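Local coordinates for PhiRv1 phage protein (Mycobacterium tuberculosis, PDB 6LG3) that is a mycobacterial toxin, probably the EST12 that activates a RACK1-NLRP3-gasdermin D pathway of pyroptosis and IL-1 beta signalling, at residues R45-T48 and E49-Y52; R65-L68 and A69-S73. All blocks are in the same frame, centred on the assembly; numbering follows the deposited sequence. Where two conformers were deposited one is given.

Contact 1: R45-T48 and E49-Y52; sequences RGDT and ENAY
Tyr52 meets Arg45 with a ring face and Asp47 at its hydroxyl end, close to the turn of the beta hairpin formed by strands 42-46 and 50-55. Its CG stands beside its own backbone N (chi1 -41°), which lays the ring along the face it shares with Arg45. From CB, near the Arg45 carbonyl, the side chain runs to Tyr52 CG, 3.9 Å from Arg45 NH2, which stands over the ring centre. Tyr52 CD1 comes next, 3.4 Å from Arg45 NH1, and then CE1, which has Asp47 OD2 at 3.3 Å. The phenol ends in a short hydrogen bond, Tyr52 OH to Asp47 OD2 at 2.6 Å, received on the syn side of the carboxylate, whose plane stands steeply across the ring. Over one ring face the Arg45 guanidinium lies nearly flat, planes 25° apart, in an off-centre cation-pi stack with CZ 4.1 Å from the Tyr52 centroid. The Arg45 chain, extended from CG to NE, reaches over from the neighbouring strand; a second conformer was deposited, so this stack is probably not its sole position.

Asp47 also ties off the turn. Its OD1 accepts Glu49 N through the anti lone pair, closing an Asx turn, and takes Asn50 N at 2.8 Å on the syn side, well out of the carboxylate plane. Asp47 N returns a nearly straight bond to Asn50 O, 2.8 Å. Farther out, Thr48 OG1 donates to Glu49 OE2 from above that carboxylate. Arg45 and Tyr52 form the hydrogen-bonded antiparallel pair, Gly46 and Ala51 the non-hydrogen-bonded one, and Ala51 turns toward helix 65-73. Three donors on one carboxylate would favour the charged form of Asp47, although Glu49 OE2, 4.2 Å from Asp47 OD1, would act the other way; they also hold the turn and the phenol.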
loop_
_atom_site.group_PDB
_atom_site.type_symbol
_atom_site.label_atom_id
_atom_site.label_comp_id
_atom_site.label_asym_id
_atom_site.label_seq_id
_atom_site.Cartn_x
_atom_site.Cartn_y
_atom_site.Cartn_z
ATOM N N ARG A 45 -5.251 5.866 2.567
ATOM C CA ARG A 45 -5.635 7.160 3.116
ATOM C C ARG A 45 -4.381 7.964 3.422
ATOM O O ARG A 45 -3.260 7.455 3.389
ATOM C CB ARG A 45 -6.510 7.003 4.363
ATOM C CG ARG A 45 -5.884 6.152 5.454
ATOM C CD ARG A 45 -6.768 6.077 6.695
ATOM N NE ARG A 45 -5.988 5.718 7.877
ATOM C CZ ARG A 45 -5.231 6.577 8.557
ATOM N NH1 ARG A 45 -5.151 7.847 8.176
ATOM N NH2 ARG A 45 -4.549 6.167 9.617
ATOM N N GLY A 46 -4.574 9.240 3.694
ATOM C CA GLY A 46 -3.448 10.116 3.964
ATOM C C GLY A 46 -3.839 11.231 4.900
ATOM O O GLY A 46 -5.017 11.586 5.018
ATOM N N ASP A 47 -2.852 11.762 5.596
ATOM C CA ASP A 47 -2.995 13.037 6.279
ATOM C C ASP A 47 -1.862 13.932 5.783
ATOM O O ASP A 47 -1.131 13.569 4.852
ATOM C CB ASP A 47 -3.018 12.854 7.803
ATOM C CG ASP A 47 -1.805 12.106 8.333
ATOM O OD1 ASP A 47 -0.659 12.480 7.992
ATOM O OD2 ASP A 47 -2.005 11.145 9.109
ATOM N N THR A 48 -1.713 15.109 6.398
ATOM C CA THR A 48 -0.705 16.047 5.897
ATOM C C THR A 48 0.716 15.559 6.116
ATOM O O THR A 48 1.639 16.106 5.509
ATOM C CB THR A 48 -0.873 17.418 6.540
ATOM O OG1 THR A 48 -0.783 17.296 7.964
ATOM C CG2 THR A 48 -2.221 18.002 6.164
ATOM N N GLU A 49 0.914 14.549 6.952
ATOM C CA GLU A 49 2.240 14.011 7.216
ATOM C C GLU A 49 2.508 12.681 6.523
ATOM O O GLU A 49 3.598 12.493 5.973
ATOM C CB GLU A 49 2.451 13.838 8.727
ATOM C CG GLU A 49 3.139 15.013 9.423
ATOM C CD GLU A 49 2.156 16.055 9.937
ATOM O OE1 GLU A 49 2.618 17.129 10.360
ATOM O OE2 GLU A 49 0.936 15.796 9.917
ATOM N N ASN A 50 1.548 11.751 6.514
ATOM C CA ASN A 50 1.829 10.393 6.078
ATOM C C ASN A 50 0.708 9.867 5.194
ATOM O O ASN A 50 -0.430 10.339 5.241
ATOM C CB ASN A 50 2.003 9.454 7.278
ATOM C CG ASN A 50 2.912 10.029 8.337
ATOM O OD1 ASN A 50 2.451 10.703 9.261
ATOM N ND2 ASN A 50 4.209 9.796 8.199
ATOM N N ALA A 51 1.048 8.853 4.406
ATOM C CA ALA A 51 0.096 8.003 3.708
ATOM C C ALA A 51 0.110 6.625 4.357
ATOM O O ALA A 51 1.136 6.187 4.889
ATOM C CB ALA A 51 0.445 7.894 2.221
ATOM N N TYR A 52 -1.040 5.944 4.318
ATOM C CA TYR A 52 -1.195 4.633 4.925
ATOM C C TYR A 52 -1.962 3.715 3.991
ATOM O O TYR A 52 -2.911 4.141 3.318
ATOM C CB TYR A 52 -1.950 4.697 6.256
ATOM C CG TYR A 52 -1.564 5.853 7.145
ATOM C CD1 TYR A 52 -2.086 7.122 6.922
ATOM C CD2 TYR A 52 -0.704 5.675 8.218
ATOM C CE1 TYR A 52 -1.749 8.177 7.722
ATOM C CE2 TYR A 52 -0.366 6.732 9.037
ATOM C CZ TYR A 52 -0.894 7.984 8.781
ATOM O OH TYR A 52 -0.568 9.064 9.582
#

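Contact 2: R65-L68 and A69-S73; sequences RDWL and AFHAS
Trp67 and His71, one helical turn apart on the C-terminal helix 65-73, lay their rings over each other. The five-membered ring of the indole and the imidazole form an offset stack, centroids 4.0 Å apart and planes at 25°. His71 CE1 sits over Trp67 NE1 at 3.1 Å, the tightest approach between the two side chains, while His71 CG faces the benzo part near CZ2. Trp67 has CG anti to its N (chi1 179°) and His71 keeps CG beside its N (chi1 -77°), a pairing that lets the two rings overlap. The imidazole is also tied to the backbone: His71 ND1 donates to Trp67 O at 3.2 Å, with the oxygen close to the ring plane. That carbonyl, Trp67 O, is shared, since His71 N gives it the straighter helical bond, 2.9 Å, from the opposite face of its plane.

The packed side of the helix is that of Leu68, buried against Leu9 of helix 4-22 and Ala51 of strand 50-55; nearby, the methyl of Ala72 touches Glu6 of helix 4-22. The stack, by contrast, lies at the surface, though His71 also touches Leu9. On the outer side Asp66 and Phe70 are exposed; they are joined by the bond from Phe70 N to Asp66 O, and the Phe70 ring meets that of Tyr74. Near the last turn Ala69 O is doubly gripped, by Ser73 N and by Ser73 OG, the latter at 2.6 Å. The ND1 bond would be lost if the imidazole flipped, so bond and stack together probably favour this ring orientation, though crystal neighbours also touch both His71 and Trp67.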
loop_
_atom_site.group_PDB
_atom_site.type_symbol
_atom_site.label_atom_id
_atom_site.label_comp_id
_atom_site.label_asym_id
_atom_site.label_seq_id
_atom_site.Cartn_x
_atom_site.Cartn_y
_atom_site.Cartn_z
ATOM N N ARG A 65 4.638 11.669 3.322
ATOM C CA ARG A 65 3.947 12.176 2.131
ATOM C C ARG A 65 4.903 12.868 1.160
ATOM O O ARG A 65 4.726 12.768 -0.058
ATOM C CB ARG A 65 2.823 13.143 2.521
ATOM C CG ARG A 65 1.599 12.490 3.165
ATOM C CD ARG A 65 0.690 11.781 2.164
ATOM N NE ARG A 65 0.215 12.643 1.083
ATOM C CZ ARG A 65 -0.992 13.200 1.034
ATOM N NH1 ARG A 65 -1.857 13.019 2.025
ATOM N NH2 ARG A 65 -1.332 13.958 -0.000
ATOM N N ASP A 66 5.888 13.617 1.666
ATOM C CA ASP A 66 6.879 14.229 0.778
ATOM C C ASP A 66 7.705 13.166 0.065
ATOM O O ASP A 66 7.951 13.261 -1.144
ATOM C CB ASP A 66 7.793 15.175 1.560
ATOM C CG ASP A 66 7.072 16.421 2.035
ATOM O OD1 ASP A 66 7.435 16.949 3.105
ATOM O OD2 ASP A 66 6.138 16.870 1.336
ATOM N N TRP A 67 8.158 12.148 0.803
ATOM C CA TRP A 67 8.891 11.053 0.174
ATOM C C TRP A 67 8.036 10.354 -0.881
ATOM O O TRP A 67 8.518 10.045 -1.982
ATOM C CB TRP A 67 9.360 10.066 1.250
ATOM C CG TRP A 67 10.113 8.873 0.724
ATOM C CD1 TRP A 67 11.461 8.737 0.623
ATOM C CD2 TRP A 67 9.546 7.649 0.233
ATOM N NE1 TRP A 67 11.776 7.506 0.095
ATOM C CE2 TRP A 67 10.615 6.819 -0.152
ATOM C CE3 TRP A 67 8.238 7.178 0.082
ATOM C CZ2 TRP A 67 10.419 5.545 -0.680
ATOM C CZ3 TRP A 67 8.043 5.904 -0.445
ATOM C CH2 TRP A 67 9.125 5.107 -0.818
ATOM N N LEU A 68 6.761 10.098 -0.564
ATOM C CA LEU A 68 5.884 9.406 -1.504
ATOM C C LEU A 68 5.631 10.252 -2.748
ATOM O O LEU A 68 5.621 9.736 -3.871
ATOM C CB LEU A 68 4.557 9.058 -0.827
ATOM C CG LEU A 68 3.579 8.199 -1.630
ATOM C CD1 LEU A 68 4.106 6.795 -1.768
ATOM C CD2 LEU A 68 2.207 8.190 -0.974
ATOM N N ALA A 69 5.416 11.555 -2.566
ATOM C CA ALA A 69 5.215 12.435 -3.712
ATOM C C ALA A 69 6.459 12.478 -4.594
ATOM O O ALA A 69 6.359 12.403 -5.827
ATOM C CB ALA A 69 4.832 13.839 -3.235
ATOM N N PHE A 70 7.644 12.583 -3.984
ATOM C CA PHE A 70 8.869 12.612 -4.782
ATOM C C PHE A 70 9.049 11.313 -5.564
ATOM O O PHE A 70 9.235 11.333 -6.784
ATOM C CB PHE A 70 10.084 12.878 -3.893
ATOM C CG PHE A 70 11.374 12.943 -4.651
ATOM C CD1 PHE A 70 11.700 14.080 -5.374
ATOM C CD2 PHE A 70 12.260 11.876 -4.643
ATOM C CE1 PHE A 70 12.889 14.158 -6.081
ATOM C CE2 PHE A 70 13.456 11.947 -5.350
ATOM C CZ PHE A 70 13.765 13.090 -6.066
ATOM N N HIS A 71 8.982 10.169 -4.884
ATOM C CA HIS A 71 9.225 8.919 -5.596
ATOM C C HIS A 71 8.115 8.564 -6.578
ATOM O O HIS A 71 8.374 7.830 -7.538
ATOM C CB HIS A 71 9.456 7.780 -4.602
ATOM C CG HIS A 71 10.822 7.812 -3.996
ATOM N ND1 HIS A 71 11.204 8.761 -3.072
ATOM C CD2 HIS A 71 11.916 7.048 -4.225
ATOM C CE1 HIS A 71 12.466 8.562 -2.735
ATOM N NE2 HIS A 71 12.920 7.527 -3.419
ATOM N N ALA A 72 6.899 9.077 -6.385
ATOM C CA ALA A 72 5.846 8.800 -7.356
ATOM C C ALA A 72 5.936 9.712 -8.574
ATOM O O ALA A 72 5.535 9.308 -9.670
ATOM C CB ALA A 72 4.467 8.930 -6.706
ATOM N N SER A 73 6.458 10.927 -8.422
ATOM C CA SER A 73 6.418 11.878 -9.527
ATOM C C SER A 73 7.730 11.988 -10.299
ATOM O O SER A 73 7.726 12.522 -11.414
ATOM C CB SER A 73 5.991 13.267 -9.022
ATOM O OG SER A 73 6.874 13.761 -8.035
#

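In the fold
Contacts 1 and 2 follow one another along the chain, separated by the end of strand 50-55, a turn and strand 58-64; their centres lie about 12 Å apart, yet they touch directly. Arg65, at the start of the helix, makes the join: its backbone N is 3.0 Å from Glu49 O, a probable hydrogen bond. Its side chain packs along the turn, Arg65 NH1 lying 3.0 Å from Asp47 O. Deeper in, Ala51 CB packs on Leu68 CD2 at 3.7 Å, joining the sheet to the side of contact 2 that faces helix 4-22. Arg45 and Tyr52 lie on the sheet face opposite Ala51, which packs on the helix carrying the Trp67-His71 stack.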